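Local coordinates for uncharacterized protein (Bacteroides ovatus, PDB 4DQA) that is of unknown function but probably binds carbohydrate, joining a DUF1735-type N-terminal domain to a concanavalin A-like lectin/glucanase domain, at residues S161-F174 with L218-Q232. Residues are numbered along the deposited sequence; the frame is centred on the assembly and turned at random. Where two conformers were deposited one is given.
Sequences SSFTYEALINVDYF and LLTNRWYHVALTYDQ
Phe163 to Ile169 pair with Tyr224 to Tyr230 as neighbouring antiparallel strands of a concanavalin A-like lectin fold; the segment axes approach to 4.6 Å. Eight backbone hydrogen bonds join four hydrogen-bonded pairs, from Phe163–Tyr230 to Ile169–Tyr224, and Val226 N to Ala167 O is nearly straight. Along each extended strand the side chains alternate between two faces. On one, Leu228 CD2 lies 3.9 Å from Phe163 CE2, at that ring's edge, and equally near Tyr165 CD2; farther along, the Ile169 side chain crosses that of Val226 at about a right angle, CD1 to CG1 3.9 Å. Leu204 and Val206 of strand 203-208 pack on this apolar row.

The other face carries Glu166, Leu168, Asn170, Trp223 and His225. Asn170 lays its CB over the six-membered ring of Trp223, 3.6 Å from the centroid and 7° off the normal, a CH-pi contact. With CG anti to the backbone N (chi1 -173°), its amide continues over the same indole face. His225 NE2 gives a weak, bent bond to Glu166 OE1, the carboxylate standing 78° to the imidazole plane. Glu166 OE2 forms a salt bridge to Arg287 and accepts a hydrogen bond from Trp289 NE1, both on flanking strand 282-289, which probably orients the carboxylate. Past the Ile169–Tyr224 pair, a water bridges the segments, accepting from Val171 N and donating to Leu219 O and Arg222 O, the water oxygen lying 2.6 Å from Arg222 O.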
# COMPACT_ATOMS: atom_id res chain seq x y z
N SER A 161 -3.92 21.17 -11.72
CA SER A 161 -2.85 21.48 -12.65
C SER A 161 -2.07 20.22 -12.85
O SER A 161 -2.22 19.55 -13.87
CB SER A 161 -2.00 22.66 -12.15
OG SER A 161 -1.57 22.45 -10.82
N SER A 162 -1.26 19.84 -11.87
CA SER A 162 -0.69 18.50 -11.87
C SER A 162 -1.66 17.56 -11.18
O SER A 162 -2.35 17.95 -10.23
CB SER A 162 0.65 18.49 -11.15
OG SER A 162 1.55 19.36 -11.84
N PHE A 163 -1.76 16.34 -11.67
CA PHE A 163 -2.71 15.41 -11.06
C PHE A 163 -2.37 13.98 -11.41
O PHE A 163 -1.53 13.70 -12.27
CB PHE A 163 -4.13 15.74 -11.52
CG PHE A 163 -4.39 15.37 -12.94
CD1 PHE A 163 -4.04 16.23 -13.95
CD2 PHE A 163 -4.94 14.14 -13.27
CE1 PHE A 163 -4.24 15.90 -15.29
CE2 PHE A 163 -5.14 13.79 -14.61
CZ PHE A 163 -4.78 14.68 -15.60
N THR A 164 -3.06 13.09 -10.70
CA THR A 164 -2.96 11.64 -10.90
C THR A 164 -4.33 11.02 -10.75
O THR A 164 -5.07 11.33 -9.81
CB THR A 164 -2.03 11.00 -9.86
OG1 THR A 164 -0.75 11.61 -9.93
CG2 THR A 164 -1.88 9.50 -10.11
N TYR A 165 -4.66 10.12 -11.67
CA TYR A 165 -5.76 9.18 -11.48
C TYR A 165 -5.09 7.82 -11.32
O TYR A 165 -4.20 7.50 -12.10
CB TYR A 165 -6.64 9.04 -12.72
CG TYR A 165 -7.45 10.23 -13.19
CD1 TYR A 165 -7.61 11.38 -12.42
CD2 TYR A 165 -8.09 10.18 -14.44
CE1 TYR A 165 -8.38 12.44 -12.87
CE2 TYR A 165 -8.85 11.25 -14.90
CZ TYR A 165 -9.01 12.37 -14.11
OH TYR A 165 -9.77 13.43 -14.56
N GLU A 166 -5.55 7.00 -10.39
CA GLU A 166 -5.04 5.63 -10.32
C GLU A 166 -6.10 4.69 -9.77
O GLU A 166 -7.01 5.10 -9.07
CB GLU A 166 -3.74 5.48 -9.54
CG GLU A 166 -3.85 5.90 -8.10
CD GLU A 166 -2.58 5.65 -7.30
OE1 GLU A 166 -1.84 4.70 -7.62
OE2 GLU A 166 -2.33 6.37 -6.29
N ALA A 167 -5.98 3.42 -10.15
CA ALA A 167 -6.89 2.38 -9.65
C ALA A 167 -6.31 1.02 -9.93
O ALA A 167 -5.54 0.83 -10.89
CB ALA A 167 -8.22 2.47 -10.34
N LEU A 168 -6.72 0.05 -9.12
CA LEU A 168 -6.61 -1.37 -9.48
C LEU A 168 -7.91 -1.73 -10.18
O LEU A 168 -9.01 -1.44 -9.68
CB LEU A 168 -6.45 -2.25 -8.25
CG LEU A 168 -5.14 -2.07 -7.50
CD1 LEU A 168 -5.25 -2.60 -6.05
CD2 LEU A 168 -3.97 -2.71 -8.22
N ILE A 169 -7.79 -2.38 -11.35
CA ILE A 169 -8.95 -2.78 -12.14
C ILE A 169 -8.83 -4.22 -12.59
O ILE A 169 -7.75 -4.77 -12.76
CB ILE A 169 -9.17 -1.88 -13.39
CG1 ILE A 169 -8.03 -2.05 -14.39
CG2 ILE A 169 -9.33 -0.43 -12.95
CD1 ILE A 169 -8.31 -1.35 -15.71
N ASN A 170 -10.00 -4.82 -12.79
CA ASN A 170 -10.12 -6.17 -13.30
C ASN A 170 -11.35 -6.20 -14.18
O ASN A 170 -12.47 -6.06 -13.70
CB ASN A 170 -10.25 -7.17 -12.15
CG ASN A 170 -10.20 -8.60 -12.61
OD1 ASN A 170 -10.76 -8.93 -13.65
ND2 ASN A 170 -9.50 -9.45 -11.87
N VAL A 171 -11.12 -6.33 -15.48
CA VAL A 171 -12.19 -6.20 -16.46
C VAL A 171 -12.90 -7.53 -16.71
O VAL A 171 -12.25 -8.54 -17.02
CB VAL A 171 -11.61 -5.69 -17.79
CG1 VAL A 171 -12.70 -5.50 -18.82
CG2 VAL A 171 -10.87 -4.39 -17.59
N ASP A 172 -14.23 -7.52 -16.62
CA ASP A 172 -15.01 -8.70 -16.95
C ASP A 172 -15.12 -8.90 -18.46
O ASP A 172 -14.97 -10.02 -18.98
CB ASP A 172 -16.42 -8.62 -16.35
CG ASP A 172 -16.44 -8.87 -14.84
OD1 ASP A 172 -15.58 -9.60 -14.33
OD2 ASP A 172 -17.36 -8.35 -14.18
N TYR A 173 -15.42 -7.81 -19.16
CA TYR A 173 -15.45 -7.78 -20.61
C TYR A 173 -15.35 -6.35 -21.10
O TYR A 173 -15.67 -5.40 -20.39
CB TYR A 173 -16.72 -8.43 -21.17
CG TYR A 173 -18.05 -7.81 -20.82
CD1 TYR A 173 -18.72 -8.18 -19.67
CD2 TYR A 173 -18.67 -6.93 -21.70
CE1 TYR A 173 -19.99 -7.67 -19.39
CE2 TYR A 173 -19.94 -6.42 -21.43
CZ TYR A 173 -20.58 -6.78 -20.28
OH TYR A 173 -21.87 -6.28 -20.09
N PHE A 174 -14.90 -6.21 -22.34
CA PHE A 174 -14.72 -4.92 -22.98
C PHE A 174 -15.84 -4.68 -23.98
O PHE A 174 -16.08 -5.49 -24.89
CB PHE A 174 -13.39 -4.86 -23.74
CG PHE A 174 -12.17 -5.04 -22.89
CD1 PHE A 174 -11.60 -3.98 -22.20
CD2 PHE A 174 -11.57 -6.29 -22.80
CE1 PHE A 174 -10.48 -4.18 -21.39
CE2 PHE A 174 -10.45 -6.48 -22.01
CZ PHE A 174 -9.90 -5.44 -21.32
N LEU A 218 -5.17 -4.78 -22.76
CA LEU A 218 -5.38 -5.43 -21.48
C LEU A 218 -6.19 -6.69 -21.68
O LEU A 218 -7.05 -6.76 -22.58
CB LEU A 218 -6.13 -4.52 -20.50
CG LEU A 218 -5.47 -3.21 -20.15
CD1 LEU A 218 -6.33 -2.46 -19.16
CD2 LEU A 218 -4.07 -3.47 -19.57
N LEU A 219 -5.92 -7.69 -20.86
CA LEU A 219 -6.73 -8.89 -20.77
C LEU A 219 -7.90 -8.70 -19.82
O LEU A 219 -7.89 -7.83 -18.96
CB LEU A 219 -5.88 -10.06 -20.25
CG LEU A 219 -4.77 -10.61 -21.14
CD1 LEU A 219 -3.81 -11.44 -20.27
CD2 LEU A 219 -5.34 -11.48 -22.20
N THR A 220 -8.91 -9.55 -19.99
CA THR A 220 -9.97 -9.69 -19.00
C THR A 220 -9.52 -10.63 -17.88
O THR A 220 -8.54 -11.39 -18.02
CB THR A 220 -11.26 -10.31 -19.60
OG1 THR A 220 -10.99 -11.66 -20.04
CG2 THR A 220 -11.78 -9.49 -20.76
N ASN A 221 -10.23 -10.56 -16.75
CA ASN A 221 -10.04 -11.49 -15.65
C ASN A 221 -8.60 -11.47 -15.13
O ASN A 221 -8.03 -12.52 -14.81
CB ASN A 221 -10.43 -12.92 -16.07
CG ASN A 221 -10.55 -13.87 -14.89
OD1 ASN A 221 -10.93 -13.48 -13.78
ND2 ASN A 221 -10.21 -15.13 -15.11
N ARG A 222 -8.03 -10.27 -15.07
CA ARG A 222 -6.67 -10.06 -14.59
C ARG A 222 -6.64 -8.71 -13.88
O ARG A 222 -7.14 -7.71 -14.41
CB ARG A 222 -5.70 -10.07 -15.78
CG ARG A 222 -4.30 -9.76 -15.40
CD ARG A 222 -3.35 -10.17 -16.46
NE ARG A 222 -2.04 -9.62 -16.16
CZ ARG A 222 -0.97 -9.82 -16.90
NH1 ARG A 222 -1.04 -10.60 -17.98
NH2 ARG A 222 0.18 -9.25 -16.55
N TRP A 223 -6.04 -8.67 -12.69
CA TRP A 223 -5.82 -7.39 -12.03
C TRP A 223 -4.66 -6.63 -12.66
O TRP A 223 -3.60 -7.19 -12.89
CB TRP A 223 -5.55 -7.58 -10.54
CG TRP A 223 -6.78 -7.92 -9.77
CD1 TRP A 223 -7.16 -9.15 -9.32
CD2 TRP A 223 -7.82 -7.01 -9.40
NE1 TRP A 223 -8.38 -9.05 -8.69
CE2 TRP A 223 -8.81 -7.76 -8.75
CE3 TRP A 223 -8.01 -5.63 -9.56
CZ2 TRP A 223 -9.97 -7.15 -8.25
CZ3 TRP A 223 -9.15 -5.05 -9.06
CH2 TRP A 223 -10.13 -5.81 -8.43
N TYR A 224 -4.90 -5.34 -12.88
CA TYR A 224 -3.88 -4.39 -13.30
C TYR A 224 -3.93 -3.16 -12.42
O TYR A 224 -5.02 -2.69 -12.06
CB TYR A 224 -4.14 -3.91 -14.72
CG TYR A 224 -3.99 -4.92 -15.82
CD1 TYR A 224 -2.77 -5.19 -16.38
CD2 TYR A 224 -5.10 -5.59 -16.32
CE1 TYR A 224 -2.65 -6.10 -17.41
CE2 TYR A 224 -5.00 -6.49 -17.34
CZ TYR A 224 -3.78 -6.75 -17.89
OH TYR A 224 -3.69 -7.65 -18.94
N HIS A 225 -2.77 -2.59 -12.12
CA HIS A 225 -2.76 -1.24 -11.59
C HIS A 225 -2.61 -0.28 -12.76
O HIS A 225 -1.71 -0.46 -13.59
CB HIS A 225 -1.61 -1.04 -10.61
CG HIS A 225 -1.67 0.28 -9.92
ND1 HIS A 225 -0.88 1.35 -10.28
CD2 HIS A 225 -2.45 0.71 -8.89
CE1 HIS A 225 -1.17 2.38 -9.51
NE2 HIS A 225 -2.12 2.02 -8.66
N VAL A 226 -3.48 0.71 -12.83
CA VAL A 226 -3.44 1.67 -13.92
C VAL A 226 -3.37 3.08 -13.35
O VAL A 226 -3.96 3.38 -12.32
CB VAL A 226 -4.63 1.54 -14.88
CG1 VAL A 226 -4.70 0.12 -15.49
CG2 VAL A 226 -5.94 1.91 -14.23
N ALA A 227 -2.60 3.94 -14.01
CA ALA A 227 -2.47 5.34 -13.57
C ALA A 227 -2.26 6.28 -14.74
O ALA A 227 -1.65 5.94 -15.76
CB ALA A 227 -1.32 5.50 -12.56
N LEU A 228 -2.80 7.49 -14.59
CA LEU A 228 -2.55 8.59 -15.51
C LEU A 228 -1.98 9.72 -14.67
O LEU A 228 -2.58 10.07 -13.65
CB LEU A 228 -3.88 9.03 -16.11
CG LEU A 228 -3.88 10.39 -16.82
CD1 LEU A 228 -3.04 10.36 -18.09
CD2 LEU A 228 -5.29 10.81 -17.12
N THR A 229 -0.87 10.29 -15.09
CA THR A 229 -0.27 11.44 -14.40
C THR A 229 -0.09 12.58 -15.38
O THR A 229 0.11 12.36 -16.58
CB THR A 229 1.09 11.12 -13.75
OG1 THR A 229 2.08 10.83 -14.75
CG2 THR A 229 0.97 9.95 -12.77
N TYR A 230 -0.16 13.80 -14.88
CA TYR A 230 0.28 14.96 -15.65
C TYR A 230 1.04 15.88 -14.71
O TYR A 230 0.54 16.23 -13.65
CB TYR A 230 -0.91 15.71 -16.22
CG TYR A 230 -0.58 17.00 -16.94
CD1 TYR A 230 0.36 17.04 -17.96
CD2 TYR A 230 -1.27 18.15 -16.64
CE1 TYR A 230 0.62 18.21 -18.66
CE2 TYR A 230 -1.02 19.33 -17.34
CZ TYR A 230 -0.08 19.35 -18.34
OH TYR A 230 0.16 20.52 -19.01
N ASP A 231 2.25 16.21 -15.12
CA ASP A 231 3.11 17.16 -14.42
C ASP A 231 3.03 18.46 -15.19
O ASP A 231 3.65 18.59 -16.25
CB ASP A 231 4.54 16.62 -14.40
CG ASP A 231 5.47 17.43 -13.52
OD1 ASP A 231 5.52 18.68 -13.67
OD2 ASP A 231 6.17 16.81 -12.69
N GLN A 232 2.26 19.41 -14.69
CA GLN A 232 2.00 20.61 -15.47
C GLN A 232 3.26 21.45 -15.76
O GLN A 232 3.42 21.93 -16.88
CB GLN A 232 0.90 21.44 -14.81
CG GLN A 232 0.64 22.79 -15.48
CD GLN A 232 1.54 23.88 -14.93
OE1 GLN A 232 1.80 23.94 -13.72
NE2 GLN A 232 2.01 24.76 -15.80
O HOH W 1 1.23 22.18 -10.92
O HOH W 2 -9.27 -12.41 -11.57
O HOH W 3 -8.63 -7.17 -16.48